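PDB 4IEF: gingipain R2 Pro-Domain from Porphyromonas gingivalis, which is the propeptide of an arginine-specific cysteine protease and probably keeps the enzyme latent until it is cleaved away. Local coordinates for residues R79-K93 / T162-T176. Residues are numbered along the deposited sequence; the frame is centred on the assembly and turned at random.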
ATOM      1  N   ARG A  79      -8.312 -26.663   7.860  1.00 41.08           N
ATOM      2  CA  ARG A  79      -9.701 -26.764   8.319  1.00 39.60           C
ATOM      3  C   ARG A  79     -10.460 -25.436   8.366  1.00 40.70           C
ATOM      4  O   ARG A  79      -9.865 -24.361   8.493  1.00 39.08           O
ATOM      5  CB  ARG A  79      -9.767 -27.450   9.691  1.00 39.63           C
ATOM      6  CG  ARG A  79      -9.728 -28.977   9.586  1.00 47.66           C
ATOM      7  CD  ARG A  79      -9.403 -29.652  10.905  1.00 56.99           C
ATOM      8  NE  ARG A  79      -8.051 -29.333  11.367  1.00 66.06           N
ATOM      9  CZ  ARG A  79      -7.015 -30.162  11.309  1.00 77.80           C
ATOM     10  NH1 ARG A  79      -7.166 -31.392  10.830  1.00 63.67           N
ATOM     11  NH2 ARG A  79      -5.824 -29.776  11.746  1.00 61.43           N
ATOM     12  N   ALA A  80     -11.802 -25.543   8.262  1.00 36.35           N
ATOM     13  CA  ALA A  80     -12.751 -24.437   8.321  1.00 34.68           C
ATOM     14  C   ALA A  80     -12.853 -23.925   9.744  1.00 37.16           C
ATOM     15  O   ALA A  80     -12.981 -24.719  10.677  1.00 36.72           O
ATOM     16  CB  ALA A  80     -14.111 -24.891   7.824  1.00 35.70           C
ATOM     17  N   MET A  81     -12.762 -22.606   9.917  1.00 32.50           N
ATOM     18  CA  MET A  81     -12.806 -21.990  11.244  1.00 32.16           C
ATOM     19  C   MET A  81     -14.227 -21.592  11.631  1.00 36.89           C
ATOM     20  O   MET A  81     -15.087 -21.404  10.761  1.00 37.59           O
ATOM     21  CB  MET A  81     -11.884 -20.758  11.307  1.00 33.23           C
ATOM     22  CG  MET A  81     -10.433 -21.036  10.910  1.00 36.55           C
ATOM     23  SD  MET A  81      -9.529 -22.163  12.000  1.00 41.17           S
ATOM     24  CE  MET A  81      -9.273 -21.138  13.426  1.00 36.82           C
ATOM     25  N   LYS A  82     -14.471 -21.486  12.943  1.00 32.44           N
ATOM     26  CA  LYS A  82     -15.742 -21.045  13.499  1.00 32.31           C
ATOM     27  C   LYS A  82     -15.476 -19.964  14.545  1.00 37.85           C
ATOM     28  O   LYS A  82     -14.375 -19.896  15.110  1.00 37.40           O
ATOM     29  CB  LYS A  82     -16.567 -22.202  14.094  1.00 35.46           C
ATOM     30  CG  LYS A  82     -15.998 -22.837  15.363  1.00 46.80           C
ATOM     31  CD  LYS A  82     -16.995 -23.775  16.022  1.00 53.65           C
ATOM     32  CE  LYS A  82     -16.398 -24.478  17.218  1.00 61.93           C
ATOM     33  NZ  LYS A  82     -17.425 -25.191  18.018  1.00 71.36           N
ATOM     34  N   VAL A  83     -16.483 -19.121  14.794  1.00 33.57           N
ATOM     35  CA  VAL A  83     -16.381 -18.081  15.798  1.00 32.94           C
ATOM     36  C   VAL A  83     -17.523 -18.280  16.808  1.00 37.65           C
ATOM     37  O   VAL A  83     -18.680 -18.461  16.423  1.00 36.58           O
ATOM     38  CB  VAL A  83     -16.314 -16.656  15.193  1.00 35.09           C
ATOM     39  CG1 VAL A  83     -17.552 -16.319  14.356  1.00 34.20           C
ATOM     40  CG2 VAL A  83     -16.061 -15.606  16.268  1.00 34.32           C
ATOM     41  N   GLU A  84     -17.162 -18.322  18.095  1.00 36.44           N
ATOM     42  CA  GLU A  84     -18.112 -18.490  19.190  1.00 37.78           C
ATOM     43  C   GLU A  84     -17.967 -17.360  20.172  1.00 41.58           C
ATOM     44  O   GLU A  84     -16.846 -17.032  20.564  1.00 41.35           O
ATOM     45  CB  GLU A  84     -17.913 -19.827  19.927  1.00 41.01           C
ATOM     46  CG  GLU A  84     -17.842 -21.059  19.054  1.00 59.03           C
ATOM     47  CD  GLU A  84     -18.097 -22.345  19.814  1.00 89.80           C
ATOM     48  OE1 GLU A  84     -19.254 -22.820  19.778  1.00 92.64           O
ATOM     49  OE2 GLU A  84     -17.157 -22.873  20.453  1.00 81.67           O
ATOM     50  N   VAL A  85     -19.095 -16.777  20.588  1.00 38.45           N
ATOM     51  CA  VAL A  85     -19.112 -15.722  21.596  1.00 38.18           C
ATOM     52  C   VAL A  85     -19.061 -16.434  22.941  1.00 44.04           C
ATOM     53  O   VAL A  85     -20.028 -17.107  23.311  1.00 44.47           O
ATOM     54  CB  VAL A  85     -20.335 -14.779  21.439  1.00 41.12           C
ATOM     55  CG1 VAL A  85     -20.459 -13.813  22.619  1.00 40.70           C
ATOM     56  CG2 VAL A  85     -20.259 -14.016  20.122  1.00 39.71           C
ATOM     57  N   VAL A  86     -17.912 -16.350  23.637  1.00 41.47           N
ATOM     58  CA  VAL A  86     -17.750 -17.027  24.930  1.00 42.89           C
ATOM     59  C   VAL A  86     -18.160 -16.096  26.091  1.00 46.92           C
ATOM     60  O   VAL A  86     -18.495 -16.581  27.174  1.00 47.75           O
ATOM     61  CB  VAL A  86     -16.340 -17.640  25.141  1.00 47.56           C
ATOM     62  CG1 VAL A  86     -16.107 -18.803  24.180  1.00 47.77           C
ATOM     63  CG2 VAL A  86     -15.229 -16.600  25.019  1.00 46.89           C
ATOM     64  N   SER A  87     -18.155 -14.775  25.849  1.00 41.61           N
ATOM     65  CA  SER A  87     -18.500 -13.755  26.835  1.00 40.76           C
ATOM     66  C   SER A  87     -19.031 -12.503  26.125  1.00 42.23           C
ATOM     67  O   SER A  87     -18.478 -12.095  25.101  1.00 39.87           O
ATOM     68  CB  SER A  87     -17.282 -13.423  27.699  1.00 43.33           C
ATOM     69  OG  SER A  87     -17.493 -12.318  28.562  1.00 50.36           O
ATOM     70  N   SER A  88     -20.126 -11.928  26.655  1.00 38.47           N
ATOM     71  CA  SER A  88     -20.759 -10.713  26.125  1.00 37.39           C
ATOM     72  C   SER A  88     -21.492  -9.958  27.233  1.00 40.85           C
ATOM     73  O   SER A  88     -21.992 -10.566  28.180  1.00 40.49           O
ATOM     74  CB  SER A  88     -21.710 -11.034  24.973  1.00 40.41           C
ATOM     75  OG  SER A  88     -22.838 -11.778  25.405  1.00 52.54           O
ATOM     76  N   LYS A  89     -21.545  -8.627  27.106  1.00 36.52           N
ATOM     77  CA  LYS A  89     -22.171  -7.712  28.059  1.00 35.64           C
ATOM     78  C   LYS A  89     -22.737  -6.529  27.282  1.00 36.55           C
ATOM     79  O   LYS A  89     -22.017  -5.933  26.476  1.00 33.97           O
ATOM     80  CB  LYS A  89     -21.112  -7.258  29.089  1.00 38.68           C
ATOM     81  CG  LYS A  89     -21.606  -6.353  30.211  1.00 65.20           C
ATOM     82  CD  LYS A  89     -20.433  -5.687  30.946  1.00 79.50           C
ATOM     83  CE  LYS A  89     -19.683  -6.606  31.890  1.00 93.43           C
ATOM     84  NZ  LYS A  89     -18.385  -6.020  32.313  1.00102.65           N
ATOM     85  N   PHE A  90     -24.021  -6.199  27.489  1.00 32.58           N
ATOM     86  CA  PHE A  90     -24.603  -5.062  26.780  1.00 30.93           C
ATOM     87  C   PHE A  90     -25.489  -4.194  27.684  1.00 35.98           C
ATOM     88  O   PHE A  90     -25.962  -4.640  28.731  1.00 33.63           O
ATOM     89  CB  PHE A  90     -25.385  -5.505  25.517  1.00 31.42           C
ATOM     90  CG  PHE A  90     -26.737  -6.154  25.719  1.00 33.20           C
ATOM     91  CD1 PHE A  90     -27.883  -5.380  25.879  1.00 35.18           C
ATOM     92  CD2 PHE A  90     -26.876  -7.535  25.679  1.00 35.06           C
ATOM     93  CE1 PHE A  90     -29.128  -5.978  26.065  1.00 36.45           C
ATOM     94  CE2 PHE A  90     -28.126  -8.129  25.829  1.00 38.41           C
ATOM     95  CZ  PHE A  90     -29.244  -7.348  26.028  1.00 36.45           C
ATOM     96  N   ILE A  91     -25.711  -2.950  27.236  1.00 35.00           N
ATOM     97  CA  ILE A  91     -26.593  -1.962  27.853  1.00 36.66           C
ATOM     98  C   ILE A  91     -27.615  -1.555  26.785  1.00 42.48           C
ATOM     99  O   ILE A  91     -27.310  -1.611  25.587  1.00 40.74           O
ATOM    100  CB  ILE A  91     -25.846  -0.742  28.478  1.00 39.75           C
ATOM    101  CG1 ILE A  91     -24.859  -0.081  27.487  1.00 38.81           C
ATOM    102  CG2 ILE A  91     -25.149  -1.139  29.781  1.00 41.24           C
ATOM    103  CD1 ILE A  91     -24.593   1.422  27.739  1.00 44.42           C
ATOM    104  N   GLU A  92     -28.827  -1.198  27.206  1.00 41.41           N
ATOM    105  CA  GLU A  92     -29.880  -0.827  26.272  1.00 41.56           C
ATOM    106  C   GLU A  92     -30.147   0.668  26.279  1.00 46.42           C
ATOM    107  O   GLU A  92     -30.208   1.294  27.339  1.00 47.30           O
ATOM    108  CB  GLU A  92     -31.177  -1.588  26.570  1.00 44.01           C
ATOM    109  CG  GLU A  92     -31.246  -2.940  25.884  1.00 55.19           C
ATOM    110  CD  GLU A  92     -32.618  -3.572  25.740  1.00 70.52           C
ATOM    111  OE1 GLU A  92     -33.614  -2.986  26.222  1.00 69.32           O
ATOM    112  OE2 GLU A  92     -32.693  -4.665  25.134  1.00 59.41           O
ATOM    113  N   LYS A  93     -30.304   1.229  25.072  1.00 41.92           N
ATOM    114  CA  LYS A  93     -30.644   2.622  24.817  1.00 41.45           C
ATOM    115  C   LYS A  93     -32.018   2.625  24.130  1.00 45.87           C
ATOM    116  O   LYS A  93     -32.158   2.070  23.033  1.00 45.43           O
ATOM    117  CB  LYS A  93     -29.553   3.289  23.966  1.00 42.63           C
ATOM    118  CG  LYS A  93     -29.222   4.707  24.399  1.00 52.71           C
ATOM    119  CD  LYS A  93     -28.350   5.418  23.369  1.00 56.10           C
ATOM    120  CE  LYS A  93     -28.204   6.893  23.667  1.00 55.10           C
ATOM    121  NZ  LYS A  93     -27.705   7.650  22.490  1.00 53.10           N
ATOM    122  N   THR A 162     -35.003   0.310  19.856  1.00 33.03           N
ATOM    123  CA  THR A 162     -34.106  -0.109  20.922  1.00 32.73           C
ATOM    124  C   THR A 162     -32.725  -0.439  20.349  1.00 35.52           C
ATOM    125  O   THR A 162     -32.590  -1.235  19.408  1.00 34.13           O
ATOM    126  CB  THR A 162     -34.716  -1.281  21.711  1.00 41.47           C
ATOM    127  OG1 THR A 162     -35.987  -0.874  22.237  1.00 46.94           O
ATOM    128  CG2 THR A 162     -33.827  -1.745  22.853  1.00 37.12           C
ATOM    129  N   LEU A 163     -31.704   0.195  20.935  1.00 31.12           N
ATOM    130  CA  LEU A 163     -30.320  -0.035  20.576  1.00 29.90           C
ATOM    131  C   LEU A 163     -29.604  -0.750  21.715  1.00 33.32           C
ATOM    132  O   LEU A 163     -29.654  -0.301  22.861  1.00 33.20           O
ATOM    133  CB  LEU A 163     -29.604   1.282  20.226  1.00 29.28           C
ATOM    134  CG  LEU A 163     -28.108   1.177  19.861  1.00 32.76           C
ATOM    135  CD1 LEU A 163     -27.907   0.725  18.409  1.00 31.99           C
ATOM    136  CD2 LEU A 163     -27.405   2.488  20.101  1.00 34.93           C
ATOM    137  N   ARG A 164     -28.942  -1.861  21.384  1.00 29.95           N
ATOM    138  CA  ARG A 164     -28.136  -2.646  22.313  1.00 30.14           C
ATOM    139  C   ARG A 164     -26.665  -2.310  22.076  1.00 32.95           C
ATOM    140  O   ARG A 164     -26.171  -2.462  20.957  1.00 30.84           O
ATOM    141  CB  ARG A 164     -28.408  -4.149  22.148  1.00 28.02           C
ATOM    142  CG  ARG A 164     -29.750  -4.570  22.713  1.00 32.62           C
ATOM    143  CD  ARG A 164     -30.025  -6.038  22.466  1.00 34.71           C
ATOM    144  NE  ARG A 164     -31.324  -6.435  23.012  1.00 38.54           N
ATOM    145  CZ  ARG A 164     -31.860  -7.644  22.870  1.00 49.48           C
ATOM    146  NH1 ARG A 164     -31.215  -8.589  22.194  1.00 31.48           N
ATOM    147  NH2 ARG A 164     -33.043  -7.918  23.399  1.00 37.01           N
ATOM    148  N   ILE A 165     -26.000  -1.781  23.111  1.00 30.41           N
ATOM    149  CA  ILE A 165     -24.593  -1.394  23.064  1.00 29.85           C
ATOM    150  C   ILE A 165     -23.779  -2.449  23.802  1.00 34.12           C
ATOM    151  O   ILE A 165     -23.836  -2.517  25.027  1.00 34.98           O
ATOM    152  CB  ILE A 165     -24.363   0.039  23.640  1.00 32.90           C
ATOM    153  CG1 ILE A 165     -25.165   1.105  22.849  1.00 32.74           C
ATOM    154  CG2 ILE A 165     -22.856   0.385  23.680  1.00 32.24           C
ATOM    155  CD1 ILE A 165     -25.604   2.331  23.654  1.00 36.26           C
ATOM    156  N   TYR A 166     -23.024  -3.267  23.058  1.00 30.33           N
ATOM    157  CA  TYR A 166     -22.182  -4.301  23.651  1.00 30.62           C
ATOM    158  C   TYR A 166     -20.867  -3.670  24.099  1.00 34.82           C
ATOM    159  O   TYR A 166     -20.035  -3.291  23.278  1.00 33.32           O
ATOM    160  CB  TYR A 166     -21.974  -5.483  22.689  1.00 31.33           C
ATOM    161  CG  TYR A 166     -23.191  -6.373  22.571  1.00 33.23           C
ATOM    162  CD1 TYR A 166     -24.255  -6.028  21.740  1.00 34.50           C
ATOM    163  CD2 TYR A 166     -23.290  -7.553  23.300  1.00 35.00           C
ATOM    164  CE1 TYR A 166     -25.392  -6.829  21.647  1.00 35.44           C
ATOM    165  CE2 TYR A 166     -24.420  -8.366  23.210  1.00 36.54           C
ATOM    166  CZ  TYR A 166     -25.469  -8.000  22.380  1.00 42.07           C
ATOM    167  OH  TYR A 166     -26.593  -8.790  22.293  1.00 44.15           O
ATOM    168  N   THR A 167     -20.725  -3.495  25.418  1.00 33.67           N
ATOM    169  CA  THR A 167     -19.552  -2.869  26.032  1.00 33.89           C
ATOM    170  C   THR A 167     -18.358  -3.824  26.001  1.00 37.30           C
ATOM    171  O   THR A 167     -17.222  -3.355  25.943  1.00 37.39           O
ATOM    172  CB  THR A 167     -19.863  -2.392  27.450  1.00 41.99           C
ATOM    173  OG1 THR A 167     -20.327  -3.496  28.229  1.00 43.06           O
ATOM    174  CG2 THR A 167     -20.880  -1.258  27.471  1.00 40.85           C
ATOM    175  N   GLU A 168     -18.616  -5.150  26.016  1.00 32.14           N
ATOM    176  CA  GLU A 168     -17.583  -6.180  25.943  1.00 31.41           C
ATOM    177  C   GLU A 168     -18.082  -7.411  25.188  1.00 35.70           C
ATOM    178  O   GLU A 168     -19.219  -7.847  25.383  1.00 36.12           O
ATOM    179  CB  GLU A 168     -17.083  -6.577  27.338  1.00 33.33           C
ATOM    180  CG  GLU A 168     -15.846  -7.457  27.312  1.00 43.01           C
ATOM    181  CD  GLU A 168     -15.463  -8.015  28.664  1.00 65.49           C
ATOM    182  OE1 GLU A 168     -14.511  -7.478  29.277  1.00 53.85           O
ATOM    183  OE2 GLU A 168     -16.121  -8.978  29.120  1.00 57.88           O
ATOM    184  N   ILE A 169     -17.223  -7.946  24.305  1.00 31.34           N
ATOM    185  CA  ILE A 169     -17.444  -9.169  23.529  1.00 30.65           C
ATOM    186  C   ILE A 169     -16.135  -9.956  23.510  1.00 34.22           C
ATOM    187  O   ILE A 169     -15.119  -9.440  23.041  1.00 33.45           O
ATOM    188  CB  ILE A 169     -17.979  -8.948  22.069  1.00 32.38           C
ATOM    189  CG1 ILE A 169     -19.242  -8.054  22.005  1.00 32.36           C
ATOM    190  CG2 ILE A 169     -18.214 -10.309  21.363  1.00 32.17           C
ATOM    191  CD1 ILE A 169     -19.535  -7.452  20.598  1.00 36.54           C
ATOM    192  N   VAL A 170     -16.166 -11.206  23.993  1.00 30.52           N
ATOM    193  CA  VAL A 170     -15.008 -12.093  23.944  1.00 30.59           C
ATOM    194  C   VAL A 170     -15.380 -13.252  23.026  1.00 36.15           C
ATOM    195  O   VAL A 170     -16.384 -13.936  23.266  1.00 35.93           O
ATOM    196  CB  VAL A 170     -14.489 -12.576  25.328  1.00 34.54           C
ATOM    197  CG1 VAL A 170     -13.241 -13.441  25.169  1.00 33.96           C
ATOM    198  CG2 VAL A 170     -14.201 -11.392  26.251  1.00 34.50           C
ATOM    199  N   VAL A 171     -14.584 -13.452  21.961  1.00 32.56           N
ATOM    200  CA  VAL A 171     -14.835 -14.529  21.008  1.00 32.31           C
ATOM    201  C   VAL A 171     -13.701 -15.558  21.013  1.00 37.79           C
ATOM    202  O   VAL A 171     -12.540 -15.221  21.260  1.00 37.63           O
ATOM    203  CB  VAL A 171     -15.113 -14.028  19.561  1.00 35.13           C
ATOM    204  CG1 VAL A 171     -16.374 -13.173  19.501  1.00 33.90           C
ATOM    205  CG2 VAL A 171     -13.913 -13.290  18.957  1.00 34.46           C
ATOM    206  N   ALA A 172     -14.058 -16.810  20.711  1.00 35.06           N
ATOM    207  CA  ALA A 172     -13.124 -17.909  20.534  1.00 35.90           C
ATOM    208  C   ALA A 172     -13.165 -18.329  19.060  1.00 38.55           C
ATOM    209  O   ALA A 172     -14.223 -18.728  18.555  1.00 38.01           O
ATOM    210  CB  ALA A 172     -13.489 -19.073  21.452  1.00 37.96           C
ATOM    211  N   VAL A 173     -12.045 -18.154  18.355  1.00 34.48           N
ATOM    212  CA  VAL A 173     -11.929 -18.534  16.948  1.00 33.62           C
ATOM    213  C   VAL A 173     -11.137 -19.842  16.923  1.00 39.88           C
ATOM    214  O   VAL A 173      -9.955 -19.861  17.276  1.00 40.53           O
ATOM    215  CB  VAL A 173     -11.331 -17.415  16.053  1.00 36.50           C
ATOM    216  CG1 VAL A 173     -11.164 -17.892  14.609  1.00 36.15           C
ATOM    217  CG2 VAL A 173     -12.198 -16.151  16.103  1.00 35.33           C
ATOM    218  N   SER A 174     -11.819 -20.943  16.579  1.00 36.75           N
ATOM    219  CA  SER A 174     -11.250 -22.290  16.578  1.00 37.54           C
ATOM    220  C   SER A 174     -11.591 -23.045  15.299  1.00 41.22           C
ATOM    221  O   SER A 174     -12.525 -22.662  14.590  1.00 40.13           O
ATOM    222  CB  SER A 174     -11.768 -23.069  17.786  1.00 40.77           C
ATOM    223  OG  SER A 174     -13.184 -23.105  17.800  1.00 46.42           O
ATOM    224  N   GLU A 175     -10.846 -24.127  15.015  1.00 38.29           N
ATOM    225  CA  GLU A 175     -11.072 -24.956  13.825  1.00 37.76           C
ATOM    226  C   GLU A 175     -12.187 -25.966  14.062  1.00 39.13           C
ATOM    227  O   GLU A 175     -12.448 -26.344  15.203  1.00 37.75           O
ATOM    228  CB  GLU A 175      -9.785 -25.664  13.356  1.00 39.84           C
ATOM    229  CG  GLU A 175      -8.962 -26.321  14.439  1.00 50.04           C
ATOM    230  CD  GLU A 175      -7.850 -27.209  13.918  1.00 76.83           C
ATOM    231  OE1 GLU A 175      -6.773 -26.694  13.533  1.00 61.77           O
ATOM    232  OE2 GLU A 175      -8.057 -28.441  13.926  1.00 85.12           O
ATOM    233  N   THR A 176     -12.867 -26.364  12.975  1.00 35.25           N
ATOM    234  CA  THR A 176     -13.955 -27.349  12.992  1.00 35.50           C
ATOM    235  C   THR A 176     -13.457 -28.666  12.384  1.00 38.17           C
ATOM    236  O   THR A 176     -12.294 -28.759  11.997  1.00 36.81           O
ATOM    237  CB  THR A 176     -15.189 -26.818  12.228  1.00 41.39           C
ATOM    238  OG1 THR A 176     -14.857 -26.604  10.857  1.00 38.32           O
ATOM    239  CG2 THR A 176     -15.750 -25.557  12.824  1.00 38.44           C
TER
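The carbonyl oxygen of A80 is gripped twice by T176: the backbone N of T176 donates at 2.8 Å, nearly in line with the C=O, while OG1 of T176 reaches the same O of A80 at 2.7 Å from above the carbonyl plane. A chi1 of 63° sets that hydroxyl between its own backbone N and carbonyl carbon, and a branched threonine can meanwhile lay CG2 against the aliphatic chain of K82. Next to it, NE of R79 forms a salt bridge with OE2 of E175 at 2.7 Å, the guanidinium and carboxylate planes 38° apart. From here the strands run antiparallel with a classic bulge, where V170 O accepts from both V86 N and S87 N. At the bulge V86 touches V170 with CG2 and A172 with CG1. On the face carrying V83, V171 and V173, beta-branched valines suit extended backbone and pack at a slant: CG2 of V83 touches CB of V171 and CG2 of V173, and strands 133-141 and 144-157 supply further partners. A second classic bulge sets T167 and E168 opposite K89. Beyond it, CB of F90 sits over the centre of the Y166 ring, 3.6 Å from its centroid, and the two rings are inclined at 48°. The extended chain of R164 then lays CD over a face of F90, at 4.0 Å from the ring centroid. NE of R164 makes a salt bridge to OE2 of E92 at 3.1 Å, using the anti lone pair of that oxygen, which lies near the guanidinium plane, so that arginine serves both ring and carboxylate. Long and twisted, this pairing is an antiparallel beta ladder interrupted by two classic beta bulges; it sets 79-93 beside 162-176 in the large antiparallel sheet of the gingipain propeptide.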